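Local coordinates for hypothetical protein PA1234 (PDB 1Z6N) that is of unknown function but belongs to the thioredoxin family and can bind a magnesium ion, at residues L124-V134 and Y150-I161. Numbering follows the deposited sequence.
Sequences LGRFVERPQAV and YLEHAIGDVLAI
Val134 CG2 lies over one face of the Tyr150 ring, a CH-pi contact 3.8 Å from the ring centroid and displaced toward CG. Ala133 CB meets the same ring obliquely near CE2 and also touches His153 CD2. Within the helix segment, Tyr150 CD2 lies above the centre of one face of the His153 imidazole. The phenyl ring of Phe127 takes Asp157 CB in plane at its edge, while Ala154 CA and Asp157 OD2 approach obliquely around CE1. With CG anti to the backbone N (chi1 173°), this ring leaves the strand for the helix, and Asn72 of helix 67-82 touches it as well.

Strand 123-128, an edge strand of the mixed sheet in this thioredoxin-like fold, runs nearly antiparallel to helix 151-164; the axes of 124-128 and 151-161 come within 8.5 Å of each other, their directions 163° apart. Near its start a classic beta bulge sets Leu124 and Gly125 both opposite Val116; there Ile161 CG2 packs 3.8 Å from Leu124 CB, and Ile161 CD1 reaches Arg126 O at 3.6 Å.

At the other end the chain turns into helix 132-137, with Pro131 at the N-cap position. Gln132 N donates a nearly straight hydrogen bond (2.8 Å, 166°) to the syn lone pair of Asp157 OD2. The carboxylate's second oxygen, OD1, accepts from a water that in turn accepts from Ala133 N, so the carboxylate meets two amides at the helix start, one directly and one through water, which would probably favour its charged form. Pro131 CB rests on His153 CB at 3.8 Å, and a second water links Ala133 O to Tyr150 OH.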
loop_
_atom_site.group_PDB
_atom_site.type_symbol
_atom_site.label_atom_id
_atom_site.label_comp_id
_atom_site.label_asym_id
_atom_site.label_seq_id
_atom_site.Cartn_x
_atom_site.Cartn_y
_atom_site.Cartn_z
ATOM N N LEU A 124 7.985 -11.299 0.363
ATOM C CA LEU A 124 9.147 -10.716 -0.299
ATOM C C LEU A 124 9.684 -9.487 0.417
ATOM O O LEU A 124 10.876 -9.168 0.304
ATOM C CB LEU A 124 8.797 -10.351 -1.750
ATOM C CG LEU A 124 8.167 -11.446 -2.623
ATOM C CD1 LEU A 124 7.903 -10.921 -4.031
ATOM C CD2 LEU A 124 9.029 -12.693 -2.681
ATOM N N GLY A 125 8.801 -8.773 1.122
ATOM C CA GLY A 125 9.206 -7.581 1.840
ATOM C C GLY A 125 8.004 -6.809 2.328
ATOM O O GLY A 125 6.867 -7.270 2.182
ATOM N N ARG A 126 8.277 -5.643 2.910
ATOM C CA ARG A 126 7.254 -4.831 3.555
ATOM C C ARG A 126 7.416 -3.361 3.243
ATOM O O ARG A 126 8.548 -2.845 3.150
ATOM C CB ARG A 126 7.364 -4.928 5.079
ATOM C CG ARG A 126 7.570 -6.272 5.656
ATOM C CD ARG A 126 8.094 -6.089 7.061
ATOM N NE ARG A 126 8.398 -7.376 7.659
ATOM C CZ ARG A 126 8.582 -7.561 8.961
ATOM N NH1 ARG A 126 8.487 -6.541 9.801
ATOM N NH2 ARG A 126 8.845 -8.772 9.413
ATOM N N PHE A 127 6.266 -2.693 3.165
ATOM C CA PHE A 127 6.171 -1.228 3.183
ATOM C C PHE A 127 5.469 -0.883 4.499
ATOM O O PHE A 127 4.443 -1.488 4.825
ATOM C CB PHE A 127 5.379 -0.747 1.967
ATOM C CG PHE A 127 5.060 0.732 1.961
ATOM C CD1 PHE A 127 5.780 1.619 1.149
ATOM C CD2 PHE A 127 4.021 1.237 2.743
ATOM C CE1 PHE A 127 5.459 2.983 1.129
ATOM C CE2 PHE A 127 3.687 2.592 2.719
ATOM C CZ PHE A 127 4.412 3.470 1.917
ATOM N N VAL A 128 6.013 0.053 5.271
ATOM C CA VAL A 128 5.468 0.313 6.602
ATOM C C VAL A 128 5.214 1.803 6.805
ATOM O O VAL A 128 6.171 2.598 6.900
ATOM C CB VAL A 128 6.390 -0.202 7.750
ATOM C CG1 VAL A 128 5.683 -0.034 9.094
ATOM C CG2 VAL A 128 6.812 -1.661 7.530
ATOM N N GLU A 129 3.924 2.153 6.850
ATOM C CA GLU A 129 3.439 3.495 7.177
ATOM C C GLU A 129 3.645 4.582 6.112
ATOM O O GLU A 129 2.668 5.185 5.654
ATOM C CB GLU A 129 3.953 3.965 8.546
ATOM C CG GLU A 129 3.106 5.077 9.161
ATOM C CD GLU A 129 3.464 5.391 10.608
ATOM O OE1 GLU A 129 4.663 5.429 10.931
ATOM O OE2 GLU A 129 2.542 5.601 11.420
ATOM N N ARG A 130 4.905 4.837 5.743
ATOM C CA ARG A 130 5.239 5.924 4.834
ATOM C C ARG A 130 6.378 5.497 3.916
ATOM O O ARG A 130 7.162 4.628 4.300
ATOM C CB ARG A 130 5.660 7.164 5.629
ATOM C CG ARG A 130 4.511 7.731 6.401
ATOM C CD ARG A 130 4.930 8.861 7.315
ATOM N NE ARG A 130 3.803 9.155 8.188
ATOM C CZ ARG A 130 3.876 9.437 9.484
ATOM N NH1 ARG A 130 5.053 9.501 10.107
ATOM N NH2 ARG A 130 2.754 9.654 10.162
ATOM N N PRO A 131 6.467 6.098 2.707
ATOM C CA PRO A 131 7.590 5.768 1.821
ATOM C C PRO A 131 8.943 6.121 2.425
ATOM O O PRO A 131 9.047 7.027 3.254
ATOM C CB PRO A 131 7.323 6.589 0.548
ATOM C CG PRO A 131 5.863 6.971 0.623
ATOM C CD PRO A 131 5.522 7.050 2.084
ATOM N N GLN A 132 9.972 5.412 1.974
ATOM C CA GLN A 132 11.336 5.622 2.469
ATOM C C GLN A 132 11.786 7.082 2.330
ATOM O O GLN A 132 12.507 7.607 3.193
ATOM C CB GLN A 132 12.325 4.682 1.758
ATOM C CG GLN A 132 13.721 4.634 2.423
ATOM C CD GLN A 132 13.621 4.160 3.863
ATOM O OE1 GLN A 132 13.107 3.069 4.137
ATOM N NE2 GLN A 132 14.112 4.978 4.788
ATOM N N ALA A 133 11.387 7.740 1.241
ATOM C CA ALA A 133 11.818 9.132 1.009
ATOM C C ALA A 133 11.209 10.067 2.052
ATOM O O ALA A 133 11.806 11.084 2.410
ATOM C CB ALA A 133 11.465 9.608 -0.411
ATOM N N VAL A 134 10.028 9.690 2.552
ATOM C CA VAL A 134 9.353 10.454 3.608
ATOM C C VAL A 134 9.999 10.182 4.969
ATOM O O VAL A 134 10.286 11.111 5.716
ATOM C CB VAL A 134 7.837 10.203 3.628
ATOM C CG1 VAL A 134 7.192 11.005 4.748
ATOM C CG2 VAL A 134 7.248 10.610 2.289
ATOM N N TYR A 150 4.380 12.662 -2.396
ATOM C CA TYR A 150 5.169 11.425 -2.445
ATOM C C TYR A 150 4.324 10.193 -2.797
ATOM O O TYR A 150 4.691 9.066 -2.449
ATOM C CB TYR A 150 5.879 11.188 -1.111
ATOM C CG TYR A 150 6.979 12.165 -0.781
ATOM C CD1 TYR A 150 6.699 13.368 -0.142
ATOM C CD2 TYR A 150 8.310 11.861 -1.071
ATOM C CE1 TYR A 150 7.699 14.256 0.191
ATOM C CE2 TYR A 150 9.335 12.751 -0.746
ATOM C CZ TYR A 150 9.022 13.950 -0.123
ATOM O OH TYR A 150 10.030 14.827 0.199
ATOM N N LEU A 151 3.208 10.399 -3.502
ATOM C CA LEU A 151 2.379 9.269 -3.930
ATOM C C LEU A 151 3.128 8.298 -4.826
ATOM O O LEU A 151 3.040 7.085 -4.632
ATOM C CB LEU A 151 1.107 9.736 -4.642
ATOM C CG LEU A 151 -0.034 10.256 -3.781
ATOM C CD1 LEU A 151 -0.837 9.168 -3.140
ATOM C CD2 LEU A 151 0.446 11.193 -2.733
ATOM N N GLU A 152 3.874 8.818 -5.799
ATOM C CA GLU A 152 4.619 7.951 -6.700
ATOM C C GLU A 152 5.637 7.086 -5.928
ATOM O O GLU A 152 5.918 5.947 -6.319
ATOM C CB GLU A 152 5.342 8.773 -7.761
ATOM C CG GLU A 152 6.451 9.634 -7.202
ATOM C CD GLU A 152 7.001 10.613 -8.214
ATOM O OE1 GLU A 152 6.198 11.276 -8.910
ATOM O OE2 GLU A 152 8.242 10.722 -8.301
ATOM N N HIS A 153 6.166 7.637 -4.835
ATOM C CA HIS A 153 7.194 6.946 -4.037
ATOM C C HIS A 153 6.668 5.692 -3.342
ATOM O O HIS A 153 7.436 4.729 -3.142
ATOM C CB HIS A 153 7.810 7.885 -2.993
ATOM C CG HIS A 153 8.422 9.121 -3.573
ATOM N ND1 HIS A 153 7.666 10.136 -4.121
ATOM C CD2 HIS A 153 9.713 9.517 -3.672
ATOM C CE1 HIS A 153 8.466 11.098 -4.543
ATOM N NE2 HIS A 153 9.714 10.751 -4.278
ATOM N N ALA A 154 5.386 5.691 -2.968
ATOM C CA ALA A 154 4.797 4.496 -2.372
ATOM C C ALA A 154 4.835 3.366 -3.404
ATOM O O ALA A 154 5.184 2.223 -3.078
ATOM C CB ALA A 154 3.351 4.774 -1.917
ATOM N N ILE A 155 4.505 3.701 -4.650
ATOM C CA ILE A 155 4.543 2.742 -5.749
ATOM C C ILE A 155 5.970 2.264 -5.998
ATOM O O ILE A 155 6.211 1.056 -6.123
ATOM C CB ILE A 155 3.942 3.331 -7.046
ATOM C CG1 ILE A 155 2.462 3.713 -6.827
ATOM C CG2 ILE A 155 4.081 2.342 -8.198
ATOM C CD1 ILE A 155 1.859 4.541 -7.980
ATOM N N GLY A 156 6.909 3.213 -6.069
ATOM C CA GLY A 156 8.333 2.897 -6.291
ATOM C C GLY A 156 8.895 1.975 -5.223
ATOM O O GLY A 156 9.630 1.034 -5.537
ATOM N N ASP A 157 8.546 2.229 -3.962
ATOM C CA ASP A 157 9.048 1.386 -2.874
ATOM C C ASP A 157 8.568 -0.060 -3.043
ATOM O O ASP A 157 9.336 -1.014 -2.855
ATOM C CB ASP A 157 8.594 1.891 -1.501
ATOM C CG ASP A 157 9.336 3.138 -1.028
ATOM O OD1 ASP A 157 10.128 3.750 -1.800
ATOM O OD2 ASP A 157 9.096 3.497 0.150
ATOM N N VAL A 158 7.282 -0.233 -3.354
ATOM C CA VAL A 158 6.732 -1.585 -3.524
ATOM C C VAL A 158 7.344 -2.256 -4.753
ATOM O O VAL A 158 7.692 -3.440 -4.706
ATOM C CB VAL A 158 5.192 -1.558 -3.591
ATOM C CG1 VAL A 158 4.640 -2.884 -4.096
ATOM C CG2 VAL A 158 4.640 -1.228 -2.203
ATOM N N LEU A 159 7.508 -1.501 -5.841
ATOM C CA LEU A 159 8.146 -2.069 -7.031
ATOM C C LEU A 159 9.573 -2.521 -6.744
ATOM O O LEU A 159 9.999 -3.556 -7.265
ATOM C CB LEU A 159 8.124 -1.106 -8.231
ATOM C CG LEU A 159 6.740 -0.837 -8.834
ATOM C CD1 LEU A 159 6.836 -0.067 -10.139
ATOM C CD2 LEU A 159 5.888 -2.110 -9.012
ATOM N N ALA A 160 10.310 -1.771 -5.921
ATOM C CA ALA A 160 11.692 -2.161 -5.575
ATOM C C ALA A 160 11.730 -3.526 -4.892
ATOM O O ALA A 160 12.636 -4.329 -5.135
ATOM C CB ALA A 160 12.372 -1.112 -4.692
ATOM N N ILE A 161 10.749 -3.789 -4.034
ATOM C CA ILE A 161 10.654 -5.103 -3.396
ATOM C C ILE A 161 10.460 -6.196 -4.440
ATOM O O ILE A 161 11.193 -7.196 -4.433
ATOM C CB ILE A 161 9.525 -5.156 -2.347
ATOM C CG1 ILE A 161 9.888 -4.282 -1.149
ATOM C CG2 ILE A 161 9.247 -6.608 -1.912
ATOM C CD1 ILE A 161 8.682 -3.851 -0.328
HETATM O O HOH W 1 10.453 6.436 -1.094
HETATM O O HOH W 2 12.256 13.526 1.305
#